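Local coordinates for protein peptide ABC transporter permease (Staphylococcus hominis, PDB 6EXS) that probably couples proton movement to the uptake of peptides, including thioalcohol-conjugated malodour precursors of the human axilla, across the bacterial membrane, at residues 379-384 against 396-401. Numbering follows the deposited sequence.
Sequences YILIGL and VNWVIL. With OLC ((2R)-2,3-dihydroxypropyl (9Z)-octadec-9-enoate), chain B; OLC ((2R)-2,3-dihydroxypropyl (9Z)-octadec-9-enoate), chain F.
With chi1 at 178°, Leu381 extends CG opposite its backbone N and forks against the neighbouring helix: CD1 lies 3.7 Å from Trp398 O and also meets CG of Leu401, while CD2 approaches Trp398 CZ3 obliquely at 4.1 Å. Ile382 likewise turns CG1 away from its own N (chi1 -164°), bringing CD1 to within 4.1 Å of Val399 CG2. These few van der Waals contacts join helices 364-389 and 396-418, successive transmembrane helices of this major facilitator superfamily protein, which run antiparallel with local axes 9.5 Å apart. On the side of Ile382 and Val399, Leu309 touches both residues. Beside Leu381 and Trp398 lie two monoolein molecules. The chain F lipid runs along Leu381, lipid C7 lying 3.7 Å from Leu381 CD2, whereas the chain B lipid sets C2 over one indole face, offset toward the rim, and O25 at the ring edge, in plane. Asn397 ND2 donates to the chain B ester carbonyl O19 (3.1 Å, 157° at the hydrogen) and also bonds to Asn322 O. With no hydrogen bond crossing between the segments, the helices meet here through van der Waals contact alone, consistent with a membrane-facing surface near the bilayer interface.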
ATOM      1  N   TYR A 379      -1.252   5.864  18.796  1.00 42.96           N
ATOM      2  CA  TYR A 379      -2.168   7.014  18.709  1.00 43.59           C
ATOM      3  C   TYR A 379      -2.551   7.555  20.105  1.00 48.77           C
ATOM      4  O   TYR A 379      -2.682   8.765  20.258  1.00 48.80           O
ATOM      5  CB  TYR A 379      -3.392   6.707  17.827  1.00 44.45           C
ATOM      6  CG  TYR A 379      -3.289   7.290  16.430  1.00 45.13           C
ATOM      7  CD1 TYR A 379      -2.052   7.441  15.801  1.00 46.08           C
ATOM      8  CD2 TYR A 379      -4.432   7.656  15.720  1.00 45.76           C
ATOM      9  CE1 TYR A 379      -1.953   7.976  14.516  1.00 45.60           C
ATOM     10  CE2 TYR A 379      -4.346   8.178  14.427  1.00 45.41           C
ATOM     11  CZ  TYR A 379      -3.102   8.341  13.834  1.00 50.29           C
ATOM     12  OH  TYR A 379      -2.998   8.867  12.575  1.00 48.22           O
ATOM     13  N   ILE A 380      -2.650   6.677  21.129  1.00 46.90           N
ATOM     14  CA  ILE A 380      -2.878   7.090  22.528  1.00 48.44           C
ATOM     15  C   ILE A 380      -1.616   7.837  23.014  1.00 52.99           C
ATOM     16  O   ILE A 380      -1.739   8.853  23.695  1.00 54.30           O
ATOM     17  CB  ILE A 380      -3.249   5.878  23.447  1.00 52.14           C
ATOM     18  CG1 ILE A 380      -4.641   5.263  23.092  1.00 52.63           C
ATOM     19  CG2 ILE A 380      -3.138   6.199  24.942  1.00 53.68           C
ATOM     20  CD1 ILE A 380      -5.893   6.172  23.195  1.00 55.90           C
ATOM     21  N   LEU A 381      -0.414   7.355  22.624  1.00 48.49           N
ATOM     22  CA  LEU A 381       0.873   7.974  22.964  1.00 48.35           C
ATOM     23  C   LEU A 381       0.929   9.422  22.456  1.00 52.26           C
ATOM     24  O   LEU A 381       1.058  10.322  23.284  1.00 53.42           O
ATOM     25  CB  LEU A 381       2.063   7.124  22.432  1.00 47.23           C
ATOM     26  CG  LEU A 381       3.547   7.580  22.619  1.00 51.80           C
ATOM     27  CD1 LEU A 381       4.012   8.580  21.551  1.00 50.84           C
ATOM     28  CD2 LEU A 381       3.871   8.014  24.036  1.00 55.85           C
ATOM     29  N   ILE A 382       0.795   9.650  21.119  1.00 46.96           N
ATOM     30  CA  ILE A 382       0.867  10.988  20.520  1.00 46.26           C
ATOM     31  C   ILE A 382      -0.287  11.904  21.025  1.00 50.69           C
ATOM     32  O   ILE A 382      -0.035  13.071  21.345  1.00 50.49           O
ATOM     33  CB  ILE A 382       1.014  10.953  18.969  1.00 47.77           C
ATOM     34  CG1 ILE A 382       1.476  12.318  18.404  1.00 47.43           C
ATOM     35  CG2 ILE A 382      -0.234  10.428  18.249  1.00 48.54           C
ATOM     36  CD1 ILE A 382       2.909  12.787  18.803  1.00 48.85           C
ATOM     37  N   GLY A 383      -1.487  11.338  21.177  1.00 47.23           N
ATOM     38  CA  GLY A 383      -2.652  12.026  21.725  1.00 48.17           C
ATOM     39  C   GLY A 383      -2.400  12.537  23.128  1.00 53.31           C
ATOM     40  O   GLY A 383      -2.749  13.678  23.438  1.00 54.54           O
ATOM     41  N   LEU A 384      -1.754  11.719  23.979  1.00 49.90           N
ATOM     42  CA  LEU A 384      -1.413  12.113  25.350  1.00 51.31           C
ATOM     43  C   LEU A 384      -0.286  13.148  25.408  1.00 54.81           C
ATOM     44  O   LEU A 384      -0.275  13.975  26.320  1.00 56.18           O
ATOM     45  CB  LEU A 384      -1.109  10.902  26.247  1.00 51.90           C
ATOM     46  CG  LEU A 384      -2.308  10.019  26.651  1.00 57.77           C
ATOM     47  CD1 LEU A 384      -1.843   8.813  27.434  1.00 58.56           C
ATOM     48  CD2 LEU A 384      -3.349  10.794  27.476  1.00 61.75           C
ATOM     49  N   VAL A 396      10.317  16.262  18.496  1.00 39.51           N
ATOM     50  CA  VAL A 396       9.981  15.371  17.371  1.00 37.33           C
ATOM     51  C   VAL A 396      10.211  13.893  17.783  1.00 41.40           C
ATOM     52  O   VAL A 396       9.655  12.997  17.149  1.00 39.72           O
ATOM     53  CB  VAL A 396      10.747  15.757  16.068  1.00 39.42           C
ATOM     54  CG1 VAL A 396      12.200  15.284  16.089  1.00 38.55           C
ATOM     55  CG2 VAL A 396      10.034  15.231  14.830  1.00 38.12           C
ATOM     56  N   ASN A 397      11.015  13.659  18.864  1.00 39.85           N
ATOM     57  CA  ASN A 397      11.326  12.336  19.427  1.00 40.44           C
ATOM     58  C   ASN A 397      10.031  11.598  19.776  1.00 46.58           C
ATOM     59  O   ASN A 397       9.964  10.373  19.637  1.00 46.14           O
ATOM     60  CB  ASN A 397      12.214  12.462  20.679  1.00 40.00           C
ATOM     61  CG  ASN A 397      13.634  12.965  20.483  1.00 49.00           C
ATOM     62  OD1 ASN A 397      14.128  13.196  19.372  1.00 37.91           O
ATOM     63  ND2 ASN A 397      14.338  13.135  21.580  1.00 42.65           N
ATOM     64  N   TRP A 398       8.995  12.364  20.192  1.00 44.81           N
ATOM     65  CA  TRP A 398       7.652  11.875  20.509  1.00 45.21           C
ATOM     66  C   TRP A 398       6.951  11.366  19.250  1.00 49.10           C
ATOM     67  O   TRP A 398       6.445  10.245  19.260  1.00 50.36           O
ATOM     68  CB  TRP A 398       6.816  12.973  21.195  1.00 44.90           C
ATOM     69  CG  TRP A 398       7.235  13.281  22.605  1.00 46.76           C
ATOM     70  CD1 TRP A 398       7.691  14.473  23.080  1.00 50.25           C
ATOM     71  CD2 TRP A 398       7.240  12.373  23.724  1.00 47.22           C
ATOM     72  NE1 TRP A 398       7.972  14.373  24.426  1.00 50.78           N
ATOM     73  CE2 TRP A 398       7.695  13.098  24.849  1.00 52.07           C
ATOM     74  CE3 TRP A 398       6.889  11.018  23.888  1.00 48.13           C
ATOM     75  CZ2 TRP A 398       7.807  12.518  26.119  1.00 52.34           C
ATOM     76  CZ3 TRP A 398       6.993  10.447  25.149  1.00 50.51           C
ATOM     77  CH2 TRP A 398       7.468  11.189  26.243  1.00 52.33           C
ATOM     78  N   VAL A 399       6.961  12.163  18.158  1.00 44.69           N
ATOM     79  CA  VAL A 399       6.353  11.828  16.853  1.00 43.16           C
ATOM     80  C   VAL A 399       7.045  10.588  16.283  1.00 46.03           C
ATOM     81  O   VAL A 399       6.367   9.700  15.776  1.00 46.22           O
ATOM     82  CB  VAL A 399       6.373  13.019  15.853  1.00 46.37           C
ATOM     83  CG1 VAL A 399       5.511  12.727  14.624  1.00 45.55           C
ATOM     84  CG2 VAL A 399       5.919  14.309  16.523  1.00 46.87           C
ATOM     85  N   ILE A 400       8.391  10.514  16.424  1.00 40.70           N
ATOM     86  CA  ILE A 400       9.214   9.384  15.993  1.00 38.96           C
ATOM     87  C   ILE A 400       8.855   8.116  16.805  1.00 41.12           C
ATOM     88  O   ILE A 400       8.726   7.043  16.216  1.00 39.98           O
ATOM     89  CB  ILE A 400      10.736   9.745  15.997  1.00 41.71           C
ATOM     90  CG1 ILE A 400      11.034  10.822  14.908  1.00 40.47           C
ATOM     91  CG2 ILE A 400      11.613   8.482  15.794  1.00 42.49           C
ATOM     92  CD1 ILE A 400      12.343  11.557  15.035  1.00 39.65           C
ATOM     93  N   LEU A 401       8.640   8.256  18.134  1.00 37.57           N
ATOM     94  CA  LEU A 401       8.227   7.160  19.024  1.00 37.15           C
ATOM     95  C   LEU A 401       6.865   6.595  18.588  1.00 39.57           C
ATOM     96  O   LEU A 401       6.671   5.382  18.643  1.00 38.69           O
ATOM     97  CB  LEU A 401       8.214   7.606  20.508  1.00 38.05           C
ATOM     98  CG  LEU A 401       7.779   6.588  21.593  1.00 42.64           C
ATOM     99  CD1 LEU A 401       8.503   5.219  21.467  1.00 42.06           C
ATOM    100  CD2 LEU A 401       7.953   7.169  22.975  1.00 43.64           C
TER
HETATM  101  C18 OLC B 501      16.127   7.666   8.984  1.00 48.17           C
HETATM  102  C10 OLC B 501      14.135   6.071  18.062  1.00 64.80           C
HETATM  103  C9  OLC B 501      13.239   6.380  18.999  1.00 66.27           C
HETATM  104  C17 OLC B 501      14.812   7.439   9.697  1.00 48.88           C
HETATM  105  C11 OLC B 501      14.875   6.997  17.124  1.00 63.15           C
HETATM  106  C8  OLC B 501      12.706   7.743  19.362  1.00 67.48           C
HETATM  107  C24 OLC B 501      10.726  15.076  27.921  1.00 80.32           C
HETATM  108  C16 OLC B 501      14.713   8.114  11.052  1.00 49.62           C
HETATM  109  C12 OLC B 501      14.880   6.509  15.667  1.00 60.82           C
HETATM  110  C7  OLC B 501      13.286   8.339  20.650  1.00 69.46           C
HETATM  111  C15 OLC B 501      15.155   7.263  12.234  1.00 52.35           C
HETATM  112  C13 OLC B 501      15.765   7.320  14.733  1.00 57.51           C
HETATM  113  C6  OLC B 501      12.761   7.756  21.964  1.00 71.13           C
HETATM  114  C14 OLC B 501      15.019   7.974  13.577  1.00 55.32           C
HETATM  115  C5  OLC B 501      11.390   8.248  22.437  1.00 70.45           C
HETATM  116  C4  OLC B 501      11.302   9.683  22.968  1.00 69.41           C
HETATM  117  C3  OLC B 501      11.904   9.918  24.347  1.00 69.51           C
HETATM  118  C2  OLC B 501      11.224  11.045  25.129  1.00 69.30           C
HETATM  119  C21 OLC B 501      11.292  14.704  25.474  1.00 73.78           C
HETATM  120  C1  OLC B 501      11.729  12.434  24.851  1.00 67.68           C
HETATM  121  C22 OLC B 501      11.493  15.560  26.708  1.00 77.32           C
HETATM  122  O19 OLC B 501      12.386  12.750  23.897  1.00 64.93           O
HETATM  123  O25 OLC B 501       9.321  15.201  27.735  1.00 82.62           O
HETATM  124  O23 OLC B 501      12.883  15.676  27.020  1.00 79.16           O
HETATM  125  O20 OLC B 501      11.329  13.290  25.802  1.00 70.90           O
HETATM  126  C18 OLC F 505       7.000  -3.574  22.209  1.00 70.81           C
HETATM  127  C10 OLC F 505       1.268   4.197  25.405  1.00 70.35           C
HETATM  128  C9  OLC F 505       1.145   5.438  25.865  1.00 72.08           C
HETATM  129  C17 OLC F 505       5.986  -3.000  23.178  1.00 70.50           C
HETATM  130  C11 OLC F 505       2.324   3.182  25.762  1.00 69.31           C
HETATM  131  C8  OLC F 505       2.048   6.147  26.845  1.00 73.43           C
HETATM  132  C24 OLC F 505       4.841  18.352  30.561  1.00 78.10           C
HETATM  133  C16 OLC F 505       5.772  -1.496  23.034  1.00 68.78           C
HETATM  134  C12 OLC F 505       2.896   2.440  24.558  1.00 67.53           C
HETATM  135  C7  OLC F 505       1.707   7.623  27.021  1.00 73.50           C
HETATM  136  C15 OLC F 505       4.810  -0.926  24.068  1.00 68.62           C
HETATM  137  C13 OLC F 505       3.588   1.136  24.921  1.00 67.19           C
HETATM  138  C6  OLC F 505       2.740   8.409  27.811  1.00 73.99           C
HETATM  139  C14 OLC F 505       4.311   0.477  23.760  1.00 67.05           C
HETATM  140  C5  OLC F 505       2.340   9.843  28.126  1.00 73.92           C
HETATM  141  C4  OLC F 505       2.775  10.864  27.086  1.00 73.47           C
HETATM  142  C3  OLC F 505       3.716  11.938  27.616  1.00 74.11           C
HETATM  143  C2  OLC F 505       3.012  13.216  28.071  1.00 75.30           C
HETATM  144  C21 OLC F 505       4.025  16.695  28.849  1.00 77.86           C
HETATM  145  C1  OLC F 505       3.949  14.364  28.329  1.00 77.21           C
HETATM  146  C22 OLC F 505       3.883  17.217  30.261  1.00 79.05           C
HETATM  147  O19 OLC F 505       5.143  14.325  28.174  1.00 78.59           O
HETATM  148  O25 OLC F 505       4.516  19.533  29.832  1.00 76.98           O
HETATM  149  O23 OLC F 505       2.533  17.632  30.503  1.00 79.59           O
HETATM  150  O20 OLC F 505       3.285  15.452  28.750  1.00 77.41           O